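Local coordinates for protein glial cell-derived neurotrophic factor (Rattus norvegicus, PDB 1AGQ) that acts as a neurotrophic growth factor of the cystine-knot, TGF-beta-like family, probably supporting neurons as a secreted dimer that binds cell-surface receptors, at residues 42-47 / 130-135; 47-52 / 64-69. One frame throughout, in Å; residues are numbered along the deposited sequence.

Contact 1 of 2, residues 42-47 / 130-135; sequences CVLTAI and KRCGCI
Cys42, Cys132 and Cys134 meet in the cystine knot, the disulfide core that gives this growth-factor family its fold, and their contact is an example of sulfur taking a large share in the packing. Two of the bridges, Cys69-Cys132 and Cys73-Cys134, close a covalent ring with the short backbone pieces between them; as in other family members, the third bridge, from Cys42 to Cys103, passes through that ring. The touching parts, 42-44 and 130-134, run almost antiparallel, 171° apart, yet no hydrogen bond joins them.

The bond from CA to CB of Cys42 points toward 130-135. With SG anti to the backbone N (chi1 177°), the sulfur settles against the main chain at Gly133, 3.7 Å from Gly133 N, and beside Cys132 CB at 3.9 Å. It lies on the peptide itself, near both N and C of Gly133. Cys42 CB meanwhile touches Cys134 SG at 4.0 Å.

Two residues further on, Leu44 also points at 130-135 and packs against the Cys132 sulfur. Its CB lies 3.7 Å from Cys132 SG, and one methyl, CD1, meets the same sulfur more tightly, at 3.4 Å. The second methyl forks off to Lys130 O, CD2 standing 3.5 Å from it, so a single leucine bridges a disulfide sulfur and a peptide oxygen. That oxygen belongs to a classic beta bulge, in which Lys130 and Arg131 both face Ala107.

Direct contact across the gap is van der Waals only, sulfur against methyl, methylene and peptide groups. The covalent holding is indirect, through the bridges to Cys103, Cys69 and Cys73, consistent with a cystine-knot fold, in which disulfides do much of the work of a hydrophobic core.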
loop_
_atom_site.group_PDB
_atom_site.type_symbol
_atom_site.label_atom_id
_atom_site.label_comp_id
_atom_site.label_asym_id
_atom_site.label_seq_id
_atom_site.Cartn_x
_atom_site.Cartn_y
_atom_site.Cartn_z
ATOM N N CYS B 42 -3.740 -1.225 -4.908
ATOM C CA CYS B 42 -4.835 -0.289 -4.649
ATOM C C CYS B 42 -4.197 0.837 -3.842
ATOM O O CYS B 42 -3.978 0.701 -2.631
ATOM C CB CYS B 42 -5.936 -0.986 -3.836
ATOM S SG CYS B 42 -7.346 0.076 -3.364
ATOM N N VAL B 43 -3.890 1.946 -4.509
ATOM C CA VAL B 43 -3.194 3.041 -3.846
ATOM C C VAL B 43 -3.874 4.400 -3.893
ATOM O O VAL B 43 -4.720 4.661 -4.739
ATOM C CB VAL B 43 -1.762 3.204 -4.407
ATOM C CG1 VAL B 43 -1.121 1.837 -4.627
ATOM C CG2 VAL B 43 -1.789 3.948 -5.699
ATOM N N LEU B 44 -3.471 5.244 -2.953
ATOM C CA LEU B 44 -3.996 6.586 -2.810
ATOM C C LEU B 44 -3.110 7.497 -3.646
ATOM O O LEU B 44 -1.885 7.381 -3.611
ATOM C CB LEU B 44 -3.926 6.973 -1.339
ATOM C CG LEU B 44 -4.578 8.257 -0.830
ATOM C CD1 LEU B 44 -6.071 8.172 -0.956
ATOM C CD2 LEU B 44 -4.191 8.464 0.611
ATOM N N THR B 45 -3.730 8.370 -4.430
ATOM C CA THR B 45 -2.979 9.288 -5.279
ATOM C C THR B 45 -3.473 10.693 -4.962
ATOM O O THR B 45 -4.686 10.914 -4.870
ATOM C CB THR B 45 -3.220 9.008 -6.767
ATOM O OG1 THR B 45 -2.732 7.704 -7.087
ATOM C CG2 THR B 45 -2.447 10.018 -7.641
ATOM N N ALA B 46 -2.539 11.629 -4.788
ATOM C CA ALA B 46 -2.900 13.012 -4.469
ATOM C C ALA B 46 -2.647 13.986 -5.630
ATOM O O ALA B 46 -1.693 13.845 -6.410
ATOM C CB ALA B 46 -2.125 13.461 -3.239
ATOM N N ILE B 47 -3.511 14.990 -5.729
ATOM C CA ILE B 47 -3.351 16.020 -6.743
ATOM C C ILE B 47 -3.801 17.351 -6.134
ATOM O O ILE B 47 -4.884 17.451 -5.563
ATOM C CB ILE B 47 -4.162 15.695 -8.037
ATOM C CG1 ILE B 47 -3.976 16.816 -9.059
ATOM C CG2 ILE B 47 -5.608 15.426 -7.708
ATOM C CD1 ILE B 47 -4.281 16.382 -10.473
ATOM N N LYS B 130 -9.195 9.339 2.068
ATOM C CA LYS B 130 -8.236 9.395 3.155
ATOM C C LYS B 130 -7.497 8.043 3.174
ATOM O O LYS B 130 -6.292 7.976 3.416
ATOM C CB LYS B 130 -8.976 9.599 4.478
ATOM C CG LYS B 130 -8.091 9.646 5.695
ATOM C CD LYS B 130 -8.894 10.218 6.863
ATOM C CE LYS B 130 -8.132 10.125 8.170
ATOM N NZ LYS B 130 -9.031 10.365 9.335
ATOM N N ARG B 131 -8.246 6.969 2.914
ATOM C CA ARG B 131 -7.703 5.600 2.909
ATOM C C ARG B 131 -8.361 4.853 1.766
ATOM O O ARG B 131 -9.544 5.048 1.519
ATOM C CB ARG B 131 -8.074 4.876 4.202
ATOM C CG ARG B 131 -7.111 5.020 5.353
ATOM C CD ARG B 131 -7.391 3.938 6.402
ATOM N NE ARG B 131 -8.770 3.966 6.899
ATOM C CZ ARG B 131 -9.574 2.904 6.953
ATOM N NH1 ARG B 131 -9.145 1.718 6.543
ATOM N NH2 ARG B 131 -10.813 3.025 7.417
ATOM N N CYS B 132 -7.601 3.985 1.104
ATOM C CA CYS B 132 -8.085 3.193 -0.032
ATOM C C CYS B 132 -8.207 1.720 0.332
ATOM O O CYS B 132 -7.446 1.224 1.160
ATOM C CB CYS B 132 -7.117 3.320 -1.198
ATOM S SG CYS B 132 -7.026 5.025 -1.798
ATOM N N GLY B 133 -9.156 1.023 -0.284
ATOM C CA GLY B 133 -9.315 -0.396 0.008
ATOM C C GLY B 133 -10.119 -1.093 -1.065
ATOM O O GLY B 133 -10.862 -0.457 -1.819
ATOM N N CYS B 134 -9.936 -2.401 -1.184
ATOM C CA CYS B 134 -10.693 -3.172 -2.156
ATOM C C CYS B 134 -12.019 -3.497 -1.490
ATOM O O CYS B 134 -12.054 -4.148 -0.449
ATOM C CB CYS B 134 -9.921 -4.440 -2.528
ATOM S SG CYS B 134 -8.465 -4.034 -3.548
ATOM N N ILE B 135 -13.113 -3.014 -2.070
ATOM C CA ILE B 135 -14.430 -3.247 -1.490
ATOM C C ILE B 135 -15.458 -3.711 -2.515
ATOM O O ILE B 135 -15.186 -3.576 -3.725
ATOM C CB ILE B 135 -14.980 -1.972 -0.784
ATOM C CG1 ILE B 135 -15.127 -0.828 -1.788
ATOM C CG2 ILE B 135 -14.056 -1.572 0.354
ATOM C CD1 ILE B 135 -15.702 0.452 -1.191
ATOM O OXT ILE B 135 -16.524 -4.203 -2.072
#

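Contact 2 of 2, residues 47-52 / 64-69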
loop_
_atom_site.group_PDB
_atom_site.type_symbol
_atom_site.label_atom_id
_atom_site.label_comp_id
_atom_site.label_asym_id
_atom_site.label_seq_id
_atom_site.Cartn_x
_atom_site.Cartn_y
_atom_site.Cartn_z
ATOM N N ILE B 47 -3.511 14.990 -5.729
ATOM C CA ILE B 47 -3.351 16.020 -6.743
ATOM C C ILE B 47 -3.801 17.351 -6.134
ATOM O O ILE B 47 -4.884 17.451 -5.563
ATOM C CB ILE B 47 -4.162 15.695 -8.037
ATOM C CG1 ILE B 47 -3.976 16.816 -9.059
ATOM C CG2 ILE B 47 -5.608 15.426 -7.708
ATOM C CD1 ILE B 47 -4.281 16.382 -10.473
ATOM N N HIS B 48 -2.932 18.348 -6.190
ATOM C CA HIS B 48 -3.285 19.650 -5.646
ATOM C C HIS B 48 -4.153 20.331 -6.691
ATOM O O HIS B 48 -3.747 20.456 -7.843
ATOM C CB HIS B 48 -2.042 20.495 -5.385
ATOM C CG HIS B 48 -2.365 21.898 -4.966
ATOM N ND1 HIS B 48 -1.728 23.001 -5.486
ATOM C CD2 HIS B 48 -3.307 22.369 -4.112
ATOM C CE1 HIS B 48 -2.263 24.095 -4.973
ATOM N NE2 HIS B 48 -3.220 23.742 -4.138
ATOM N N LEU B 49 -5.350 20.752 -6.296
ATOM C CA LEU B 49 -6.278 21.389 -7.215
ATOM C C LEU B 49 -6.903 22.632 -6.606
ATOM O O LEU B 49 -6.830 22.862 -5.410
ATOM C CB LEU B 49 -7.413 20.429 -7.584
ATOM C CG LEU B 49 -7.151 19.064 -8.247
ATOM C CD1 LEU B 49 -8.415 18.235 -8.181
ATOM C CD2 LEU B 49 -6.717 19.251 -9.681
ATOM N N ASN B 50 -7.519 23.440 -7.459
ATOM C CA ASN B 50 -8.232 24.615 -6.993
ATOM C C ASN B 50 -9.642 24.074 -6.884
ATOM O O ASN B 50 -10.059 23.279 -7.710
ATOM C CB ASN B 50 -8.207 25.724 -8.045
ATOM C CG ASN B 50 -6.814 26.237 -8.303
ATOM O OD1 ASN B 50 -6.390 26.309 -9.469
ATOM N ND2 ASN B 50 -6.097 26.588 -7.267
ATOM N N VAL B 51 -10.386 24.492 -5.875
ATOM C CA VAL B 51 -11.748 24.016 -5.773
ATOM C C VAL B 51 -12.494 24.323 -7.077
ATOM O O VAL B 51 -13.439 23.631 -7.432
ATOM C CB VAL B 51 -12.447 24.657 -4.580
ATOM C CG1 VAL B 51 -13.953 24.398 -4.640
ATOM C CG2 VAL B 51 -11.854 24.078 -3.307
ATOM N N THR B 52 -12.062 25.353 -7.799
ATOM C CA THR B 52 -12.714 25.668 -9.066
ATOM C C THR B 52 -12.360 24.612 -10.132
ATOM O O THR B 52 -13.053 24.486 -11.135
ATOM C CB THR B 52 -12.339 27.104 -9.553
ATOM O OG1 THR B 52 -10.911 27.265 -9.593
ATOM C CG2 THR B 52 -12.908 28.134 -8.599
ATOM N N LEU B 64 -7.174 22.620 -2.586
ATOM C CA LEU B 64 -7.206 21.426 -1.791
ATOM C C LEU B 64 -6.354 20.356 -2.422
ATOM O O LEU B 64 -6.004 20.421 -3.608
ATOM C CB LEU B 64 -8.652 20.915 -1.654
ATOM C CG LEU B 64 -9.174 20.122 -2.857
ATOM C CD1 LEU B 64 -10.380 19.272 -2.471
ATOM C CD2 LEU B 64 -9.538 21.097 -3.955
ATOM N N ILE B 65 -5.970 19.399 -1.589
ATOM C CA ILE B 65 -5.232 18.254 -2.074
ATOM C C ILE B 65 -6.368 17.227 -2.266
ATOM O O ILE B 65 -6.983 16.791 -1.297
ATOM C CB ILE B 65 -4.262 17.702 -1.022
ATOM C CG1 ILE B 65 -3.266 18.780 -0.583
ATOM C CG2 ILE B 65 -3.528 16.525 -1.611
ATOM C CD1 ILE B 65 -2.367 19.257 -1.701
ATOM N N PHE B 66 -6.691 16.890 -3.505
ATOM C CA PHE B 66 -7.747 15.921 -3.734
ATOM C C PHE B 66 -7.040 14.572 -3.827
ATOM O O PHE B 66 -6.005 14.461 -4.478
ATOM C CB PHE B 66 -8.476 16.237 -5.035
ATOM C CG PHE B 66 -9.347 15.113 -5.532
ATOM C CD1 PHE B 66 -10.554 14.830 -4.913
ATOM C CD2 PHE B 66 -8.941 14.327 -6.608
ATOM C CE1 PHE B 66 -11.348 13.780 -5.350
ATOM C CE2 PHE B 66 -9.737 13.268 -7.048
ATOM C CZ PHE B 66 -10.938 12.999 -6.414
ATOM N N ARG B 67 -7.572 13.559 -3.150
ATOM C CA ARG B 67 -6.958 12.237 -3.221
ATOM C C ARG B 67 -7.963 11.211 -3.710
ATOM O O ARG B 67 -9.127 11.248 -3.357
ATOM C CB ARG B 67 -6.399 11.836 -1.860
ATOM C CG ARG B 67 -5.356 12.835 -1.393
ATOM C CD ARG B 67 -4.555 12.271 -0.242
ATOM N NE ARG B 67 -5.356 12.196 0.973
ATOM C CZ ARG B 67 -4.837 12.003 2.179
ATOM N NH1 ARG B 67 -3.524 11.862 2.304
ATOM N NH2 ARG B 67 -5.614 11.988 3.260
ATOM N N TYR B 68 -7.495 10.326 -4.581
ATOM C CA TYR B 68 -8.366 9.310 -5.130
ATOM C C TYR B 68 -7.673 7.964 -5.062
ATOM O O TYR B 68 -6.449 7.900 -4.958
ATOM C CB TYR B 68 -8.746 9.657 -6.575
ATOM C CG TYR B 68 -7.597 9.684 -7.548
ATOM C CD1 TYR B 68 -6.814 10.821 -7.692
ATOM C CD2 TYR B 68 -7.320 8.586 -8.371
ATOM C CE1 TYR B 68 -5.782 10.883 -8.635
ATOM C CE2 TYR B 68 -6.277 8.640 -9.325
ATOM C CZ TYR B 68 -5.517 9.793 -9.450
ATOM O OH TYR B 68 -4.461 9.856 -10.354
ATOM N N CYS B 69 -8.482 6.908 -5.120
ATOM C CA CYS B 69 -8.035 5.522 -5.046
ATOM C C CYS B 69 -8.114 4.848 -6.410
ATOM O O CYS B 69 -9.078 5.035 -7.173
ATOM C CB CYS B 69 -8.930 4.766 -4.059
ATOM S SG CYS B 69 -8.932 5.448 -2.386
#
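Ile47, His48 and Leu49 pair with Phe66, Ile65 and Leu64 in a two-stranded antiparallel ladder; the N-to-C directions of the short strand axes 47-50 and 64-69 differ by 128°, well short of 180°. Ile47 and Phe66 exchange two backbone hydrogen bonds, and Leu49 and Leu64 another two; His48 and Ile65 form the non-hydrogen-bonded pair between them.

His48 CB rests on Ile65 CD1 at 3.9 Å, the two side chains crossing at about a right angle. With CG anti to the backbone N (chi1 174°), the ring reaches toward Leu64: CG lies equally near Leu64 O and Ile65 CD1, 4.2 Å from each, and CD2 brings the ring edge to Leu64 O at 3.4 Å. At the tip, NE2 makes a weak hydrogen bond to Glu63.

On the reverse face, the edge of the Phe66 ring receives Ile47 CG2 in its plane, 3.7 Å from Phe66 CD2. Leu49 lies alongside, its CD1 3.7 Å from Phe66 CB, while Leu64 CD2 meets Val51 CG2 at 3.8 Å where strand 43-50 gives way to a 3-10 turn. Leu87 of the third subunit, another copy of the protein, packs on Leu49 and Phe66 from its helix 79-89, and Arg91 of that subunit on Ile47.

Contact 2 is nested along the chain within the long loop that contact 1 closes, and their centres lie about 13 Å apart. Both draw on strand 43-50, with Ile47 common to the two; strand 63-70 pairs with it, while 130-135 comes from the C-terminal strand 129-134 of a different sheet. A disulfide, Cys69 SG to Cys132 SG, 2.0 Å, ties them directly, and Thr45 N to Tyr68 O, a probable hydrogen bond at 2.8 Å, continues the ladder between them. The two-stranded sheet thus extends outward from the knot: backbone pairing runs along both strands, and disulfides are added at the knot end. Both contacts also touch the second subunit.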